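Local coordinates for FERM, ARHGEF and pleckstrin domain-containing protein 2 (Mus musculus, PDB 6D2K) that activates RAC1 as a guanine nucleotide exchange factor in semaphorin signalling and actin remodelling, this chain being its FERM domain, at residues Leu165-His168 / Gln169-Thr172. Numbering follows the deposited sequence.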
loop_
_atom_site.group_PDB
_atom_site.type_symbol
_atom_site.label_atom_id
_atom_site.label_comp_id
_atom_site.label_asym_id
_atom_site.label_seq_id
_atom_site.Cartn_x
_atom_site.Cartn_y
_atom_site.Cartn_z
ATOM N N LEU A 165 -1.971 -22.489 13.791
ATOM C CA LEU A 165 -3.003 -23.477 14.091
ATOM C C LEU A 165 -3.587 -23.259 15.478
ATOM O O LEU A 165 -4.802 -23.319 15.680
ATOM C CB LEU A 165 -2.407 -24.886 14.025
ATOM C CG LEU A 165 -2.473 -25.704 12.732
ATOM C CD1 LEU A 165 -2.736 -24.846 11.502
ATOM C CD2 LEU A 165 -1.198 -26.534 12.575
ATOM N N ASP A 166 -2.705 -23.028 16.438
ATOM C CA ASP A 166 -3.090 -22.760 17.818
ATOM C C ASP A 166 -4.040 -21.564 17.940
ATOM O O ASP A 166 -5.074 -21.639 18.606
ATOM C CB ASP A 166 -1.816 -22.540 18.645
ATOM C CG ASP A 166 -2.096 -22.160 20.092
ATOM O OD1 ASP A 166 -1.129 -22.131 20.886
ATOM O OD2 ASP A 166 -3.257 -21.877 20.444
ATOM N N PHE A 167 -3.698 -20.457 17.293
ATOM C CA PHE A 167 -4.554 -19.276 17.323
ATOM C C PHE A 167 -5.869 -19.514 16.565
ATOM O O PHE A 167 -6.928 -19.064 17.000
ATOM C CB PHE A 167 -3.839 -18.051 16.720
ATOM C CG PHE A 167 -2.799 -17.426 17.617
ATOM C CD1 PHE A 167 -3.132 -16.972 18.877
ATOM C CD2 PHE A 167 -1.504 -17.231 17.161
ATOM C CE1 PHE A 167 -2.183 -16.393 19.704
ATOM C CE2 PHE A 167 -0.549 -16.646 17.969
ATOM C CZ PHE A 167 -0.892 -16.219 19.246
ATOM N N HIS A 168 -5.795 -20.180 15.414
ATOM C CA HIS A 168 -6.990 -20.410 14.612
ATOM C C HIS A 168 -8.055 -21.174 15.398
ATOM O O HIS A 168 -9.245 -20.904 15.255
ATOM C CB HIS A 168 -6.640 -21.157 13.328
ATOM C CG HIS A 168 -7.769 -21.232 12.346
ATOM N ND1 HIS A 168 -7.777 -22.122 11.296
ATOM C CD2 HIS A 168 -8.926 -20.535 12.259
ATOM C CE1 HIS A 168 -8.884 -21.959 10.593
ATOM N NE2 HIS A 168 -9.605 -21.011 11.163
ATOM N N GLN A 169 -7.622 -22.108 16.241
ATOM C CA GLN A 169 -8.560 -22.886 17.053
ATOM C C GLN A 169 -9.409 -21.997 17.956
ATOM O O GLN A 169 -10.498 -22.397 18.382
ATOM C CB GLN A 169 -7.812 -23.916 17.903
ATOM C CG GLN A 169 -7.166 -25.010 17.108
ATOM C CD GLN A 169 -6.269 -25.888 17.957
ATOM O OE1 GLN A 169 -6.720 -26.504 18.926
ATOM N NE2 GLN A 169 -4.994 -25.958 17.592
ATOM N N ARG A 170 -8.924 -20.794 18.244
ATOM C CA ARG A 170 -9.634 -19.872 19.124
ATOM C C ARG A 170 -10.774 -19.127 18.431
ATOM O O ARG A 170 -11.560 -18.458 19.094
ATOM C CB ARG A 170 -8.674 -18.829 19.708
ATOM C CG ARG A 170 -7.420 -19.407 20.323
ATOM C CD ARG A 170 -6.517 -18.301 20.856
ATOM N NE ARG A 170 -5.336 -18.869 21.487
ATOM C CZ ARG A 170 -4.471 -18.171 22.216
ATOM N NH1 ARG A 170 -4.656 -16.872 22.411
ATOM N NH2 ARG A 170 -3.423 -18.778 22.751
ATOM N N HIS A 171 -10.845 -19.208 17.101
ATOM C CA HIS A 171 -11.758 -18.344 16.351
ATOM C C HIS A 171 -13.034 -19.035 15.922
ATOM O O HIS A 171 -13.718 -18.549 15.024
ATOM C CB HIS A 171 -11.081 -17.800 15.092
ATOM C CG HIS A 171 -9.757 -17.157 15.347
ATOM N ND1 HIS A 171 -9.456 -16.498 16.520
ATOM C CD2 HIS A 171 -8.657 -17.052 14.560
ATOM C CE1 HIS A 171 -8.223 -16.025 16.455
ATOM N NE2 HIS A 171 -7.717 -16.343 15.273
ATOM N N THR A 172 -13.339 -20.153 16.574
ATOM C CA THR A 172 -14.529 -20.942 16.291
ATOM C C THR A 172 -15.773 -20.094 16.058
ATOM O O THR A 172 -16.132 -19.259 16.880
ATOM C CB THR A 172 -14.798 -21.902 17.457
ATOM O OG1 THR A 172 -13.639 -22.715 17.655
ATOM C CG2 THR A 172 -15.983 -22.794 17.139
HETATM O O HOH W 1 -5.645 -22.250 21.371
#
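Arg-170 lies alongside Phe-167 and reaches back to Asp-166, a worked example of side chains about one turn apart meeting at the C-terminal end of a helix, here 161-168 in the alpha-helical central lobe of the FERM domain. Extended from CG to NE, the arginine brings one face of its guanidinium against the rim of the phenyl ring, with Phe-167 CD1 3.7 Å above the plane of the Arg-170 guanidinium, over its centre; the two planes stand 70° apart, the ring presenting its edge, CD1 and CE1, to that face. At its own edge the guanidinium looks toward the carboxylate, where OD2 of Asp-166 and NE of Arg-170 form a long salt bridge of 3.8 Å. A water donates a 2.6 Å hydrogen bond to Asp-166 OD2 and accepts a weak one from Arg-170 NE. In the backbone, Arg-170 N bonds to Phe-167 O at 2.9 Å and His-171 N to His-168 O at 3.0 Å, both i to i+3 pairs. With CG beside its backbone N (chi1 -52°), the His-171 ring folds back over the turn, and Phe-167 O sits 3.3 Å above its centre. Its NE2 bonds to Ser-129 and its ring stacks on His-130, while His-168 ND1 bonds to Asp-144. An alanine at His-171 is likely to leave Ser-129 without this partner and Phe-167 O without the ring over it. The chemistry thus divides the turn: a water-assisted, probably modest charge pair on the exposed side, and buried histidines bonded to neighbouring helices on the inner one.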